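Local coordinates for anthrone oxidase-like protein (Streptomyces ambofaciens, PDB 5F9P) that probably acts as a monooxygenase that opens ring B oxidatively, by carbon-carbon bond cleavage, in the biosynthesis of atypical angucyclines, at residues Arg119-Val124 with Gly154-Val159; Ser178-Asp181 with Ala185-Ala188. One frame throughout, in Å; residues are numbered along the deposited sequence.

Contact 1 of 2, residues Arg119-Val124 with Gly154-Val159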
loop_
_atom_site.group_PDB
_atom_site.type_symbol
_atom_site.label_atom_id
_atom_site.label_comp_id
_atom_site.label_asym_id
_atom_site.label_seq_id
_atom_site.Cartn_x
_atom_site.Cartn_y
_atom_site.Cartn_z
ATOM N N ARG A 119 1.986 4.881 -15.083
ATOM C CA ARG A 119 1.818 6.248 -14.599
ATOM C C ARG A 119 3.130 6.877 -14.149
ATOM O O ARG A 119 3.249 8.100 -14.037
ATOM C CB ARG A 119 0.857 6.269 -13.416
ATOM C CG ARG A 119 -0.346 5.371 -13.542
ATOM C CD ARG A 119 -1.351 5.728 -12.460
ATOM N NE ARG A 119 -2.208 6.837 -12.859
ATOM C CZ ARG A 119 -2.107 8.091 -12.418
ATOM N NH1 ARG A 119 -1.176 8.450 -11.538
ATOM N NH2 ARG A 119 -2.959 8.998 -12.870
ATOM N N ASP A 120 4.104 6.033 -13.843
ATOM C CA ASP A 120 5.337 6.503 -13.223
ATOM C C ASP A 120 5.107 7.307 -11.938
ATOM O O ASP A 120 5.807 8.280 -11.659
ATOM C CB ASP A 120 6.170 7.296 -14.220
ATOM C CG ASP A 120 6.775 6.411 -15.278
ATOM O OD1 ASP A 120 6.826 5.179 -15.056
ATOM O OD2 ASP A 120 7.198 6.940 -16.324
ATOM N N ASP A 121 4.132 6.876 -11.150
ATOM C CA ASP A 121 3.913 7.443 -9.828
ATOM C C ASP A 121 5.045 7.083 -8.880
ATOM O O ASP A 121 5.282 5.893 -8.634
ATOM C CB ASP A 121 2.630 6.870 -9.253
ATOM C CG ASP A 121 1.411 7.303 -10.030
ATOM O OD1 ASP A 121 1.248 8.528 -10.203
ATOM O OD2 ASP A 121 0.627 6.429 -10.465
ATOM N N TYR A 122 5.731 8.088 -8.337
ATOM C CA TYR A 122 6.593 7.854 -7.175
ATOM C C TYR A 122 5.678 7.627 -5.967
ATOM O O TYR A 122 4.895 8.505 -5.588
ATOM C CB TYR A 122 7.569 9.008 -6.929
ATOM C CG TYR A 122 8.658 8.663 -5.926
ATOM C CD1 TYR A 122 9.742 7.882 -6.303
ATOM C CD2 TYR A 122 8.583 9.088 -4.597
ATOM C CE1 TYR A 122 10.732 7.539 -5.401
ATOM C CE2 TYR A 122 9.575 8.750 -3.687
ATOM C CZ TYR A 122 10.652 7.980 -4.100
ATOM O OH TYR A 122 11.647 7.623 -3.212
ATOM N N THR A 123 5.745 6.430 -5.391
ATOM C CA THR A 123 4.726 6.007 -4.437
ATOM C C THR A 123 5.275 5.995 -3.028
ATOM O O THR A 123 6.346 5.433 -2.761
ATOM C CB THR A 123 4.135 4.628 -4.825
ATOM O OG1 THR A 123 3.463 4.745 -6.091
ATOM C CG2 THR A 123 3.126 4.126 -3.765
ATOM N N VAL A 124 4.531 6.621 -2.128
ATOM C CA VAL A 124 4.981 6.822 -0.752
ATOM C C VAL A 124 4.015 6.144 0.228
ATOM O O VAL A 124 2.808 6.368 0.181
ATOM C CB VAL A 124 5.112 8.336 -0.450
ATOM C CG1 VAL A 124 5.579 8.584 0.989
ATOM C CG2 VAL A 124 6.066 8.972 -1.443
ATOM N N GLY A 154 3.613 18.752 -7.307
ATOM C CA GLY A 154 4.083 17.403 -7.575
ATOM C C GLY A 154 3.215 16.340 -6.929
ATOM O O GLY A 154 3.374 15.140 -7.180
ATOM N N PHE A 155 2.290 16.775 -6.087
ATOM C CA PHE A 155 1.391 15.836 -5.446
ATOM C C PHE A 155 0.364 15.363 -6.458
ATOM O O PHE A 155 -0.209 16.180 -7.186
ATOM C CB PHE A 155 0.686 16.474 -4.253
ATOM C CG PHE A 155 -0.484 15.670 -3.753
ATOM C CD1 PHE A 155 -0.290 14.592 -2.899
ATOM C CD2 PHE A 155 -1.777 15.975 -4.159
ATOM C CE1 PHE A 155 -1.377 13.849 -2.438
ATOM C CE2 PHE A 155 -2.863 15.236 -3.702
ATOM C CZ PHE A 155 -2.656 14.163 -2.843
ATOM N N ARG A 156 0.122 14.058 -6.508
ATOM C CA ARG A 156 -0.894 13.526 -7.422
ATOM C C ARG A 156 -2.143 13.000 -6.728
ATOM O O ARG A 156 -3.265 13.294 -7.157
ATOM C CB ARG A 156 -0.305 12.423 -8.304
ATOM C CG ARG A 156 0.786 12.909 -9.241
ATOM C CD ARG A 156 1.328 11.747 -10.079
ATOM N NE ARG A 156 2.278 12.228 -11.071
ATOM C CZ ARG A 156 2.861 11.460 -11.979
ATOM N NH1 ARG A 156 2.600 10.152 -12.016
ATOM N NH2 ARG A 156 3.706 12.005 -12.845
ATOM N N ALA A 157 -1.958 12.206 -5.674
ATOM C CA ALA A 157 -3.099 11.553 -5.028
ATOM C C ALA A 157 -2.765 10.977 -3.658
ATOM O O ALA A 157 -1.590 10.728 -3.335
ATOM C CB ALA A 157 -3.680 10.444 -5.947
ATOM N N HIS A 158 -3.802 10.774 -2.854
ATOM C CA HIS A 158 -3.637 10.229 -1.506
ATOM C C HIS A 158 -4.778 9.289 -1.176
ATOM O O HIS A 158 -5.958 9.657 -1.296
ATOM C CB HIS A 158 -3.583 11.340 -0.443
ATOM C CG HIS A 158 -3.184 10.850 0.922
ATOM N ND1 HIS A 158 -3.647 11.425 2.090
ATOM C CD2 HIS A 158 -2.354 9.848 1.303
ATOM C CE1 HIS A 158 -3.115 10.802 3.129
ATOM N NE2 HIS A 158 -2.329 9.841 2.681
ATOM N N VAL A 159 -4.418 8.079 -0.766
ATOM C CA VAL A 159 -5.377 7.099 -0.272
ATOM C C VAL A 159 -5.131 6.852 1.213
ATOM O O VAL A 159 -3.984 6.628 1.629
ATOM C CB VAL A 159 -5.224 5.746 -1.017
ATOM C CG1 VAL A 159 -6.246 4.744 -0.499
ATOM C CG2 VAL A 159 -5.362 5.942 -2.541
HETATM O O HOH W 1 6.568 10.382 -13.340
#

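Contact 2 of 2, residues Ser178-Asp181 with Ala185-Ala188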
loop_
_atom_site.group_PDB
_atom_site.type_symbol
_atom_site.label_atom_id
_atom_site.label_comp_id
_atom_site.label_asym_id
_atom_site.label_seq_id
_atom_site.Cartn_x
_atom_site.Cartn_y
_atom_site.Cartn_z
ATOM N N SER A 178 0.356 7.515 -0.918
ATOM C CA SER A 178 0.308 8.684 -1.788
ATOM C C SER A 178 1.143 8.547 -3.072
ATOM O O SER A 178 2.109 7.781 -3.127
ATOM C CB SER A 178 0.687 9.967 -1.023
ATOM O OG SER A 178 1.995 9.931 -0.469
ATOM N N GLN A 179 0.751 9.304 -4.095
ATOM C CA GLN A 179 1.433 9.328 -5.388
ATOM C C GLN A 179 2.006 10.715 -5.702
ATOM O O GLN A 179 1.344 11.735 -5.482
ATOM C CB GLN A 179 0.463 8.940 -6.504
ATOM C CG GLN A 179 -0.144 7.557 -6.351
ATOM C CD GLN A 179 -1.195 7.277 -7.408
ATOM O OE1 GLN A 179 -1.961 8.164 -7.787
ATOM N NE2 GLN A 179 -1.225 6.045 -7.901
ATOM N N TRP A 180 3.221 10.737 -6.252
ATOM C CA TRP A 180 3.951 11.973 -6.494
ATOM C C TRP A 180 4.558 11.985 -7.912
ATOM O O TRP A 180 4.728 10.924 -8.522
ATOM C CB TRP A 180 5.049 12.121 -5.431
ATOM C CG TRP A 180 4.486 12.232 -4.041
ATOM C CD1 TRP A 180 4.096 11.209 -3.215
ATOM C CD2 TRP A 180 4.251 13.442 -3.323
ATOM N NE1 TRP A 180 3.629 11.718 -2.021
ATOM C CE2 TRP A 180 3.699 13.089 -2.071
ATOM C CE3 TRP A 180 4.439 14.799 -3.623
ATOM C CZ2 TRP A 180 3.344 14.041 -1.117
ATOM C CZ3 TRP A 180 4.083 15.749 -2.670
ATOM C CH2 TRP A 180 3.544 15.360 -1.433
ATOM N N ASP A 181 4.872 13.175 -8.431
ATOM C CA ASP A 181 5.448 13.302 -9.773
ATOM C C ASP A 181 6.789 12.617 -9.874
ATOM O O ASP A 181 7.152 12.100 -10.927
ATOM C CB ASP A 181 5.648 14.773 -10.164
ATOM C CG ASP A 181 4.362 15.446 -10.592
ATOM O OD1 ASP A 181 3.375 14.720 -10.818
ATOM O OD2 ASP A 181 4.344 16.700 -10.713
ATOM N N ALA A 185 10.113 15.701 -6.232
ATOM C CA ALA A 185 8.940 16.408 -5.734
ATOM C C ALA A 185 8.537 15.920 -4.332
ATOM O O ALA A 185 8.159 16.718 -3.465
ATOM C CB ALA A 185 7.777 16.246 -6.709
ATOM N N TRP A 186 8.603 14.610 -4.108
ATOM C CA TRP A 186 8.257 14.069 -2.794
ATOM C C TRP A 186 9.204 14.578 -1.706
ATOM O O TRP A 186 8.765 15.046 -0.653
ATOM C CB TRP A 186 8.228 12.530 -2.808
ATOM C CG TRP A 186 8.470 11.898 -1.446
ATOM C CD1 TRP A 186 9.531 11.122 -1.079
ATOM C CD2 TRP A 186 7.633 12.012 -0.276
ATOM N NE1 TRP A 186 9.402 10.733 0.241
ATOM C CE2 TRP A 186 8.252 11.271 0.755
ATOM C CE3 TRP A 186 6.427 12.667 -0.004
ATOM C CZ2 TRP A 186 7.702 11.165 2.037
ATOM C CZ3 TRP A 186 5.882 12.562 1.285
ATOM C CH2 TRP A 186 6.525 11.819 2.280
ATOM N N GLU A 187 10.504 14.474 -1.953
ATOM C CA GLU A 187 11.476 14.799 -0.916
ATOM C C GLU A 187 11.490 16.301 -0.624
ATOM O O GLU A 187 11.733 16.712 0.509
ATOM C CB GLU A 187 12.861 14.263 -1.285
ATOM C CG GLU A 187 12.863 12.751 -1.453
ATOM C CD GLU A 187 14.229 12.196 -1.767
ATOM O OE1 GLU A 187 15.053 12.936 -2.333
ATOM O OE2 GLU A 187 14.479 11.018 -1.442
ATOM N N ALA A 188 11.204 17.110 -1.641
ATOM C CA ALA A 188 11.045 18.547 -1.425
ATOM C C ALA A 188 9.938 18.814 -0.412
ATOM O O ALA A 188 10.116 19.600 0.513
ATOM C CB ALA A 188 10.768 19.272 -2.738
#

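Contact 1 of 2, residues Arg119-Val124 with Gly154-Val159
Asp121 OD1 is gripped by two arginines, one from each segment. Arg156 NH1 approaches it from above the carboxylate plane and forms a salt bridge with Asp121 OD1 at 2.8 Å, with an N-H...O angle of 159°. Arg119 NH1 also forms a salt bridge with Asp121 OD1, though as a hydrogen bond it is bent and weak. The guanidinium and carboxylate planes of Arg156 and Asp121 stand nearly perpendicular, 83° apart, which excludes a flat two-pronged pairing and leaves NH1 as the atom that makes the bond.

That nitrogen has a second acceptor. Arg156 NH1 also donates to the backbone Arg119 O at 3.0 Å, and both oxygens lie close to the guanidinium plane, at its edge. The carbonyl is met from above its own plane. With a chain extended from CG to NE, Arg156 spans the gap from its strand to the turn before Tyr122. Its other nitrogens are engaged too: NE forms a salt bridge with Asp181, and a water that donates to Asp120 O at 2.8 Å is weakly held by Arg156 NH2. These bonds fix the rotation of the guanidinium.

Arg119 NH1 and Arg156 NH1 come within 4.2 Å of each other because both converge on the one carboxylate, whose negative charge probably offsets theirs.

Arg156 starts from a classic beta bulge, in which Arg156 and Ala157 both face Gln179 on strand 172-180. That strand lies between 122-130 and 155-167, so the salt-bridge network of Arg119, Asp121 and Arg156 reaches past it at one end of the alpha-beta barrel of the antibiotic biosynthesis monooxygenase family, of the dimeric alpha-beta barrel clan, here closed by a single chain.

Contact 2 of 2, residues Ser178-Asp181 with Ala185-Ala188
The indoles of Trp180 and Trp186 meet obliquely, with the Trp180 five-membered ring and the Trp186 six-membered ring inclined at 57° and their centroids 5.0 Å apart. Trp186 CE3 sits over one face of the Trp180 indole, offset toward the rim, and comes within 3.4 Å of Trp180 CE2. Beside it, Trp186 CZ3 passes beyond the rim, 3.8 Å from Trp180 CZ2. The root of the same side chain adds a CH-pi contact: Trp186 CB lies 4.2 Å from the centroid of the Trp180 five-membered ring, 22° off its normal. One tryptophan is thus touched over its face by CB and CE3 of the other.

Trp180 closes strand 172-180, and Trp186 belongs to helix 183-190, so the contact folds a helix back onto the strand that leads into it, as a tight beta-alpha connection on the outside of the barrel. With chi1 at 155°, Trp186 CG lies roughly opposite the backbone N; this torsion brings the CE3 edge of the indole to the Trp180 face, and the side chain also touches Val124 of the neighbouring strand 122-130.

A hydrogen bond steadies the strand tryptophan. Trp180 NE1 donates to Ser178 OG at 2.9 Å, the oxygen tilted somewhat out of the indole plane, which satisfies the ring's polar atom and restricts its rotation. Tyr189, one turn further along the helix, also meets the Trp180 ring. Nearer the turn, the methyl of Ala185 packs against Asp181 CB at 4.3 Å, while the carboxylate of Asp181 is engaged by Arg156.

Both contacts are partly buried and lie on the same side of the chain's centre, their own centres about 6 Å apart, yet their chemistry is nearly opposite. Contact 1 is charged and hydrogen-bonded, and joins the approach to strand 122-130 with the start of strand 155-167. Contact 2 is mostly aromatic, has no hydrogen bond between its segments, buries more surface, and holds helix 183-190 against strand 172-180. That strand lies between the two strands of contact 1, which brings the contacts together: they share an ion pair, and Gly154 O probably accepts a hydrogen bond from Asp181 N.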